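Local coordinates for pirin-like protein (Geobacillus kaustophilus, PDB 2P17), which is of unknown function but belongs to the pirin family of paired cupin domains and binds one iron ion per subunit, at residues 1-6 against 221-226; 167-172 against 236-241. One frame throughout, in Å; residues are numbered along the deposited sequence.

Contact 1 of 2, residues 1-6 against 221-226; sequences MAIQRR and RGEETE
Thr225 sets OG1 between its backbone N and carbonyl carbon (chi1 74°), while Arg5 starts with CG beside its own N and bends at chi2. Together the two torsions bring the edge of the guanidinium to the hydroxyl. Arg5 NE donates to Thr225 OG1 over 2.9 Å, almost straight at 174°, and the oxygen lies in the guanidinium plane. Arg5 NH2 also donates to Tyr188 O, so two bonds hold the turn of this buried guanidinium; Thr225 OG1 is separately hydrogen-bonded to Leu184 O.

Glu226 and Gln4 meet on the opposite face from Ile3 and Thr225. The extended Glu226 chain runs past Ala2, whose CB lies 3.5 Å from Glu226 CD. A bend at chi2 (-58°) folds Gln4 back, and its NE2 donates to Ala2 O at 3.1 Å and only weakly to Glu226 OE1 at 3.4 Å. A water joins Ala2 N to the same OE1; OE2 forms a salt bridge with Lys155. CD1 of Ile3 lies against the end of Glu223, 3.6 Å from its CD, and that carboxylate is itself hydrogen-bonded to Asn220.

The backbone bonds establish a parallel pairing: Ile3 N reaches Glu224 O at 3.2 Å and Glu226 N reaches Ile3 O at 2.8 Å, the two bonds flanking Thr225, and Arg5 N then donates to Glu226 O at 2.8 Å. The start of strand 3-19 is thereby added to strand 224-231 of the C-terminal cupin domain, which pairs antiparallel with strand 179-185 as well.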
HETATM    1  N   MSE A   1       5.923 -13.263  23.180  0.60 21.51           N
HETATM    2  CA  MSE A   1       7.355 -13.170  22.781  1.00 21.12           C
HETATM    3  C   MSE A   1       7.682 -11.774  22.238  1.00 20.05           C
HETATM    4  O   MSE A   1       8.075 -10.908  23.018  1.00 20.05           O
HETATM    5  CB  MSE A   1       7.703 -14.266  21.778  1.00 20.89           C
HETATM    6  CG  MSE A   1       9.175 -14.464  21.500  1.00 22.57           C
HETATM    7 SE   MSE A   1       9.316 -15.790  20.079  0.20 23.18          SE
HETATM    8  CE  MSE A   1       8.661 -14.723  18.581  0.10 22.66           C
ATOM      9  N   ALA A   2       7.507 -11.543  20.932  1.00 19.07           N
ATOM     10  CA  ALA A   2       7.846 -10.239  20.340  1.00 18.23           C
ATOM     11  C   ALA A   2       6.918  -9.162  20.864  1.00 17.43           C
ATOM     12  O   ALA A   2       5.812  -9.446  21.317  1.00 17.38           O
ATOM     13  CB  ALA A   2       7.797 -10.283  18.815  1.00 18.63           C
ATOM     14  N   ILE A   3       7.378  -7.919  20.802  1.00 16.70           N
ATOM     15  CA  ILE A   3       6.563  -6.798  21.211  1.00 16.21           C
ATOM     16  C   ILE A   3       5.356  -6.729  20.273  1.00 15.53           C
ATOM     17  O   ILE A   3       5.514  -6.694  19.055  1.00 15.03           O
ATOM     18  CB  ILE A   3       7.386  -5.495  21.184  1.00 16.53           C
ATOM     19  CG1 ILE A   3       8.469  -5.542  22.275  1.00 16.58           C
ATOM     20  CG2 ILE A   3       6.478  -4.270  21.334  1.00 16.48           C
ATOM     21  CD1 ILE A   3       9.609  -4.557  22.083  1.00 17.73           C
ATOM     22  N   GLN A   4       4.158  -6.747  20.849  1.00 14.95           N
ATOM     23  CA  GLN A   4       2.912  -6.734  20.081  1.00 14.99           C
ATOM     24  C   GLN A   4       2.444  -5.320  19.778  1.00 14.20           C
ATOM     25  O   GLN A   4       2.198  -4.521  20.695  1.00 14.95           O
ATOM     26  CB  GLN A   4       1.803  -7.474  20.841  1.00 15.81           C
ATOM     27  CG  GLN A   4       2.083  -8.949  21.060  1.00 18.94           C
ATOM     28  CD  GLN A   4       2.292  -9.694  19.759  1.00 21.43           C
ATOM     29  OE1 GLN A   4       1.451  -9.636  18.853  1.00 23.72           O
ATOM     30  NE2 GLN A   4       3.419 -10.387  19.647  1.00 21.29           N
ATOM     31  N   ARG A   5       2.300  -5.011  18.493  1.00 12.76           N
ATOM     32  CA  ARG A   5       1.730  -3.732  18.103  1.00 12.47           C
ATOM     33  C   ARG A   5       0.238  -3.645  18.422  1.00 11.84           C
ATOM     34  O   ARG A   5      -0.470  -4.664  18.421  1.00 12.38           O
ATOM     35  CB  ARG A   5       1.979  -3.468  16.622  1.00 12.16           C
ATOM     36  CG  ARG A   5       3.464  -3.285  16.305  1.00 11.48           C
ATOM     37  CD  ARG A   5       3.681  -2.162  15.309  1.00  9.98           C
ATOM     38  NE  ARG A   5       5.056  -2.124  14.808  1.00  9.55           N
ATOM     39  CZ  ARG A   5       5.570  -1.093  14.133  1.00  9.26           C
ATOM     40  NH1 ARG A   5       4.839  -0.005  13.884  1.00  9.40           N
ATOM     41  NH2 ARG A   5       6.813  -1.136  13.682  1.00  9.15           N
ATOM     42  N   ARG A   6      -0.206  -2.415  18.666  1.00 12.11           N
ATOM     43  CA  ARG A   6      -1.596  -2.072  18.927  1.00 13.05           C
ATOM     44  C   ARG A   6      -2.121  -1.283  17.734  1.00 12.11           C
ATOM     45  O   ARG A   6      -1.338  -0.728  16.949  1.00 11.68           O
ATOM     46  CB  ARG A   6      -1.696  -1.203  20.194  1.00 14.44           C
ATOM     47  CG  ARG A   6      -1.483  -1.948  21.500  1.00 19.07           C
ATOM     48  CD  ARG A   6      -1.221  -0.980  22.642  1.00 23.74           C
ATOM     49  NE  ARG A   6       0.156  -0.491  22.623  1.00 26.84           N
ATOM     50  CZ  ARG A   6       0.528   0.728  22.238  1.00 27.76           C
ATOM     51  NH1 ARG A   6      -0.375   1.615  21.847  1.00 29.72           N
ATOM     52  NH2 ARG A   6       1.813   1.059  22.255  1.00 28.55           N
ATOM     53  N   ARG A 221      13.518   1.805  17.418  1.00 13.02           N
ATOM     54  CA  ARG A 221      14.477   1.172  16.517  1.00 14.67           C
ATOM     55  C   ARG A 221      15.186   0.035  17.260  1.00 14.52           C
ATOM     56  O   ARG A 221      15.524   0.156  18.448  1.00 14.79           O
ATOM     57  CB  ARG A 221      15.497   2.198  16.021  1.00 14.80           C
ATOM     58  CG  ARG A 221      16.428   1.692  14.927  1.00 16.47           C
ATOM     59  CD  ARG A 221      17.580   2.658  14.680  1.00 17.36           C
ATOM     60  NE  ARG A 221      18.553   2.085  13.755  1.00 23.00           N
ATOM     61  CZ  ARG A 221      18.467   2.141  12.426  1.00 24.37           C
ATOM     62  NH1 ARG A 221      17.448   2.764  11.837  1.00 25.92           N
ATOM     63  NH2 ARG A 221      19.411   1.576  11.681  1.00 26.34           N
ATOM     64  N   GLY A 222      15.379  -1.075  16.556  1.00 14.59           N
ATOM     65  CA  GLY A 222      16.055  -2.235  17.126  1.00 14.67           C
ATOM     66  C   GLY A 222      15.143  -3.238  17.803  1.00 14.95           C
ATOM     67  O   GLY A 222      15.587  -4.326  18.170  1.00 15.42           O
ATOM     68  N   GLU A 223      13.874  -2.883  17.990  1.00 14.60           N
ATOM     69  CA  GLU A 223      12.911  -3.802  18.586  1.00 15.08           C
ATOM     70  C   GLU A 223      12.251  -4.672  17.529  1.00 15.22           C
ATOM     71  O   GLU A 223      11.952  -4.209  16.424  1.00 16.70           O
ATOM     72  CB  GLU A 223      11.858  -3.051  19.387  1.00 15.15           C
ATOM     73  CG  GLU A 223      12.463  -2.300  20.561  1.00 15.55           C
ATOM     74  CD  GLU A 223      11.447  -1.502  21.345  1.00 17.44           C
ATOM     75  OE1 GLU A 223      10.367  -1.195  20.793  1.00 16.35           O
ATOM     76  OE2 GLU A 223      11.737  -1.171  22.516  1.00 18.87           O
ATOM     77  N   GLU A 224      12.029  -5.935  17.871  1.00 14.17           N
ATOM     78  CA  GLU A 224      11.332  -6.845  16.977  1.00 13.83           C
ATOM     79  C   GLU A 224       9.875  -6.793  17.390  1.00 13.55           C
ATOM     80  O   GLU A 224       9.537  -7.117  18.530  1.00 14.24           O
ATOM     81  CB  GLU A 224      11.930  -8.269  17.050  1.00 13.92           C
ATOM     82  CG  GLU A 224      13.321  -8.386  16.388  1.00 15.62           C
ATOM     83  CD  GLU A 224      13.978  -9.785  16.471  0.60 14.58           C
ATOM     84  OE1 GLU A 224      13.376 -10.718  17.057  0.80 17.05           O
ATOM     85  OE2 GLU A 224      15.121  -9.946  15.944  1.00 17.82           O
ATOM     86  N   THR A 225       9.015  -6.313  16.486  1.00 11.91           N
ATOM     87  CA  THR A 225       7.590  -6.185  16.784  1.00 11.91           C
ATOM     88  C   THR A 225       6.757  -7.067  15.864  1.00 11.97           C
ATOM     89  O   THR A 225       7.227  -7.509  14.817  1.00 11.43           O
ATOM     90  CB  THR A 225       7.061  -4.724  16.669  1.00 11.89           C
ATOM     91  OG1 THR A 225       6.944  -4.338  15.290  1.00 11.21           O
ATOM     92  CG2 THR A 225       7.950  -3.721  17.440  1.00 11.26           C
ATOM     93  N   GLU A 226       5.525  -7.331  16.285  1.00 11.51           N
ATOM     94  CA  GLU A 226       4.600  -8.154  15.514  1.00 12.54           C
ATOM     95  C   GLU A 226       3.208  -7.550  15.533  1.00 11.99           C
ATOM     96  O   GLU A 226       2.816  -6.895  16.506  1.00 12.42           O
ATOM     97  CB  GLU A 226       4.562  -9.581  16.075  1.00 12.39           C
ATOM     98  CG  GLU A 226       5.780 -10.413  15.667  1.00 14.41           C
ATOM     99  CD  GLU A 226       5.849 -11.785  16.321  1.00 14.90           C
ATOM    100  OE1 GLU A 226       5.019 -12.079  17.199  1.00 18.90           O
ATOM    101  OE2 GLU A 226       6.772 -12.548  15.964  1.00 19.73           O
TER
HETATM  102  O   HOH W   1       5.625 -13.427  19.457  1.00 23.82           O
HETATM  103  O   HOH W   2       2.632 -12.240  17.675  1.00 27.30           O

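Contact 2 of 2, residues 167-172 against 236-241; sequences VTMVEM and RLLLYA
Met172, Leu239 and Glu171 have the most surface buried here, and they divide between the two faces of an antiparallel strand pair. Selenomethionine Met172 runs extended beyond CG beside Leu237, with Met172 CG 3.9 Å from Leu237 CD1. With CG anti to its backbone N (chi1 -177°), Leu239 carries CD1 to where the terminal CE of Met172 crosses it, 3.9 Å away. Separately, Leu239 CB packs at 3.7 Å against Val170 CG2, the two side chains lying side by side and pointing the same way.

On the other face, Glu171 stretches out fully to meet Arg236. Arg236 NE at 2.8 Å and NH2 at 2.7 Å both grip the single oxygen Glu171 OE2, a side-on salt bridge. OE2 lies in the guanidinium plane, yet both nitrogens come from above one face of the carboxylate, the two planes being 48° apart. Tyr65 OH bonds OE2 too, and Arg148 forms a salt bridge with OE1, which probably favours the ionised carboxylate in this buried setting. Along the same face, selenomethionine Met169 makes an oblique Met-aromatic contact, its SE 4.9 Å from the Tyr240 ring centroid.

Paired N-H and C=O bonds at Thr168 with Ala241, Val170 with Leu239 and Met172 with Leu237 define the register; Val170 N to Leu239 O, at 3.0 Å, is representative. The N-to-C directions of 167-172 and 236-241 are 171° apart, and their axes come within 4.7 Å. Strands 145-149 and 189-196 flank the pair antiparallel. The Met172 and Val170 face packs on Gln182 of strand 179-185, whereas the Met169, Leu238 and Tyr240 face meets strands 60-66 and 109-117 of the N-terminal half.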
ATOM      1  N   VAL A 167      10.265  -0.402   2.416  1.00  8.29           N
ATOM      2  CA  VAL A 167       8.820  -0.500   2.599  1.00  8.67           C
ATOM      3  C   VAL A 167       8.413  -1.966   2.562  1.00  8.48           C
ATOM      4  O   VAL A 167       8.779  -2.711   1.643  1.00  8.62           O
ATOM      5  CB  VAL A 167       8.046   0.279   1.501  1.00  8.62           C
ATOM      6  CG1 VAL A 167       6.523   0.051   1.593  1.00  9.89           C
ATOM      7  CG2 VAL A 167       8.354   1.766   1.586  1.00  9.39           C
ATOM      8  N   THR A 168       7.659  -2.384   3.563  1.00  8.72           N
ATOM      9  CA  THR A 168       7.018  -3.688   3.546  1.00  8.58           C
ATOM     10  C   THR A 168       5.571  -3.511   3.118  1.00  8.37           C
ATOM     11  O   THR A 168       4.834  -2.730   3.722  1.00  8.73           O
ATOM     12  CB  THR A 168       7.133  -4.364   4.907  1.00  9.05           C
ATOM     13  OG1 THR A 168       8.492  -4.800   5.080  1.00 10.03           O
ATOM     14  CG2 THR A 168       6.174  -5.557   5.033  1.00 10.56           C
HETATM   15  N   MSE A 169       5.196  -4.202   2.050  1.00  8.06           N
HETATM   16  CA  MSE A 169       3.841  -4.156   1.527  1.00  7.79           C
HETATM   17  C   MSE A 169       3.409  -5.580   1.265  1.00  8.06           C
HETATM   18  O   MSE A 169       4.032  -6.286   0.469  1.00  7.83           O
HETATM   19  CB  MSE A 169       3.760  -3.340   0.237  1.00  8.31           C
HETATM   20  CG  MSE A 169       2.353  -3.305  -0.347  1.00  8.78           C
HETATM   21 SE   MSE A 169       2.377  -2.317  -2.026  0.70  9.04          SE
HETATM   22  CE  MSE A 169       0.498  -2.506  -2.503  1.00 10.64           C
ATOM     23  N   VAL A 170       2.382  -6.008   1.993  1.00  7.82           N
ATOM     24  CA  VAL A 170       1.903  -7.368   1.887  1.00  8.62           C
ATOM     25  C   VAL A 170       0.398  -7.416   1.716  1.00  8.72           C
ATOM     26  O   VAL A 170      -0.333  -6.582   2.263  1.00  8.70           O
ATOM     27  CB  VAL A 170       2.303  -8.245   3.109  1.00  9.39           C
ATOM     28  CG1 VAL A 170       3.837  -8.345   3.270  1.00  8.96           C
ATOM     29  CG2 VAL A 170       1.652  -7.767   4.396  1.00  9.74           C
ATOM     30  N   GLU A 171      -0.055  -8.379   0.932  1.00  8.55           N
ATOM     31  CA  GLU A 171      -1.475  -8.652   0.797  1.00  8.96           C
ATOM     32  C   GLU A 171      -1.817  -9.934   1.548  1.00  9.24           C
ATOM     33  O   GLU A 171      -1.226 -10.985   1.288  1.00  9.74           O
ATOM     34  CB  GLU A 171      -1.835  -8.779  -0.675  1.00  9.26           C
ATOM     35  CG  GLU A 171      -3.312  -9.045  -0.929  1.00 10.83           C
ATOM     36  CD  GLU A 171      -3.585  -9.255  -2.387  1.00 13.63           C
ATOM     37  OE1 GLU A 171      -2.679  -9.769  -3.070  1.00 14.13           O
ATOM     38  OE2 GLU A 171      -4.701  -8.929  -2.834  1.00 15.69           O
HETATM   39  N   MSE A 172      -2.768  -9.839   2.471  1.00  9.59           N
HETATM   40  CA  MSE A 172      -3.200 -11.002   3.239  1.00 10.71           C
HETATM   41  C   MSE A 172      -4.589 -11.419   2.835  1.00 11.25           C
HETATM   42  O   MSE A 172      -5.486 -10.579   2.736  1.00 11.47           O
HETATM   43  CB  MSE A 172      -3.208 -10.703   4.731  1.00 10.59           C
HETATM   44  CG  MSE A 172      -1.898 -10.255   5.270  1.00 11.23           C
HETATM   45 SE   MSE A 172      -2.042 -10.213   7.190  0.50 12.21          SE
HETATM   46  CE  MSE A 172      -0.635  -9.087   7.476  1.00 12.84           C
ATOM     47  N   ARG A 236      -9.536  -9.920   3.341  1.00 10.07           N
ATOM     48  CA  ARG A 236      -8.494  -9.532   2.404  1.00  9.57           C
ATOM     49  C   ARG A 236      -8.040  -8.121   2.760  1.00  8.95           C
ATOM     50  O   ARG A 236      -8.867  -7.238   2.930  1.00  9.16           O
ATOM     51  CB  ARG A 236      -8.991  -9.592   0.959  1.00 10.01           C
ATOM     52  CG  ARG A 236      -7.888  -9.420  -0.074  1.00 12.79           C
ATOM     53  CD  ARG A 236      -8.392  -9.795  -1.466  1.00 17.56           C
ATOM     54  NE  ARG A 236      -7.301  -9.849  -2.437  1.00 20.61           N
ATOM     55  CZ  ARG A 236      -7.334 -10.549  -3.569  1.00 21.48           C
ATOM     56  NH1 ARG A 236      -8.401 -11.284  -3.891  1.00 23.99           N
ATOM     57  NH2 ARG A 236      -6.289 -10.524  -4.383  1.00 22.13           N
ATOM     58  N   LEU A 237      -6.730  -7.916   2.890  1.00  8.13           N
ATOM     59  CA  LEU A 237      -6.222  -6.607   3.301  1.00  7.67           C
ATOM     60  C   LEU A 237      -4.832  -6.350   2.733  1.00  7.57           C
ATOM     61  O   LEU A 237      -4.128  -7.276   2.344  1.00  7.48           O
ATOM     62  CB  LEU A 237      -6.215  -6.485   4.832  1.00  8.06           C
ATOM     63  CG  LEU A 237      -5.282  -7.417   5.620  1.00  8.60           C
ATOM     64  CD1 LEU A 237      -3.829  -6.938   5.645  1.00  9.16           C
ATOM     65  CD2 LEU A 237      -5.805  -7.564   7.039  1.00  8.56           C
ATOM     66  N   LEU A 238      -4.465  -5.076   2.694  1.00  7.08           N
ATOM     67  CA  LEU A 238      -3.108  -4.649   2.363  1.00  7.95           C
ATOM     68  C   LEU A 238      -2.475  -4.006   3.582  1.00  8.15           C
ATOM     69  O   LEU A 238      -3.070  -3.142   4.204  1.00  8.39           O
ATOM     70  CB  LEU A 238      -3.128  -3.658   1.195  1.00  7.91           C
ATOM     71  CG  LEU A 238      -3.566  -4.222  -0.157  1.00  9.21           C
ATOM     72  CD1 LEU A 238      -3.902  -3.073  -1.086  1.00 10.69           C
ATOM     73  CD2 LEU A 238      -2.501  -5.121  -0.748  1.00 11.31           C
ATOM     74  N   LEU A 239      -1.265  -4.438   3.917  1.00  8.07           N
ATOM     75  CA  LEU A 239      -0.498  -3.844   5.009  1.00  7.73           C
ATOM     76  C   LEU A 239       0.692  -3.103   4.418  1.00  7.33           C
ATOM     77  O   LEU A 239       1.436  -3.659   3.596  1.00  7.67           O
ATOM     78  CB  LEU A 239      -0.019  -4.927   5.988  1.00  8.04           C
ATOM     79  CG  LEU A 239       0.753  -4.525   7.251  1.00  8.09           C
ATOM     80  CD1 LEU A 239       0.516  -5.521   8.374  1.00  9.87           C
ATOM     81  CD2 LEU A 239       2.257  -4.404   6.965  1.00  8.67           C
ATOM     82  N   TYR A 240       0.874  -1.857   4.856  1.00  7.14           N
ATOM     83  CA  TYR A 240       1.964  -1.007   4.389  1.00  7.03           C
ATOM     84  C   TYR A 240       2.737  -0.533   5.602  1.00  7.54           C
ATOM     85  O   TYR A 240       2.141   0.003   6.530  1.00  7.20           O
ATOM     86  CB  TYR A 240       1.424   0.243   3.717  1.00  7.28           C
ATOM     87  CG  TYR A 240       0.537   0.077   2.507  1.00  7.53           C
ATOM     88  CD1 TYR A 240       1.071   0.149   1.221  1.00  7.65           C
ATOM     89  CD2 TYR A 240      -0.847  -0.076   2.639  1.00  8.46           C
ATOM     90  CE1 TYR A 240       0.235   0.070   0.085  1.00  8.12           C
ATOM     91  CE2 TYR A 240      -1.678  -0.155   1.515  1.00  8.59           C
ATOM     92  CZ  TYR A 240      -1.124  -0.086   0.245  1.00  8.54           C
ATOM     93  OH  TYR A 240      -1.952  -0.154  -0.857  1.00  8.77           O
ATOM     94  N   ALA A 241       4.061  -0.699   5.604  1.00  7.83           N
ATOM     95  CA  ALA A 241       4.868  -0.173   6.697  1.00  7.89           C
ATOM     96  C   ALA A 241       6.226   0.174   6.153  1.00  8.44           C
ATOM     97  O   ALA A 241       6.744  -0.536   5.301  1.00  9.15           O
ATOM     98  CB  ALA A 241       4.982  -1.194   7.813  1.00  7.90           C
TER

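Contacts 1 and 2 do not touch: their centres are about 17 Å apart and their nearest atoms about 6 Å. They are linked through the chain, since strand 224-231 of contact 1 is followed directly by strand 235-242 of contact 2, and through shared neighbours. Leu184 O is hydrogen-bonded to Thr225 OG1 in the first, and Ala241 packs on Leu184 in the second; Tyr188 meets Arg5 as well as Thr168 and Ala241. The centre of contact 1 lies about 21 Å from the centre of the chain, that of contact 2 about 6 Å. Both lie away from the iron, which His57 and His99 bind.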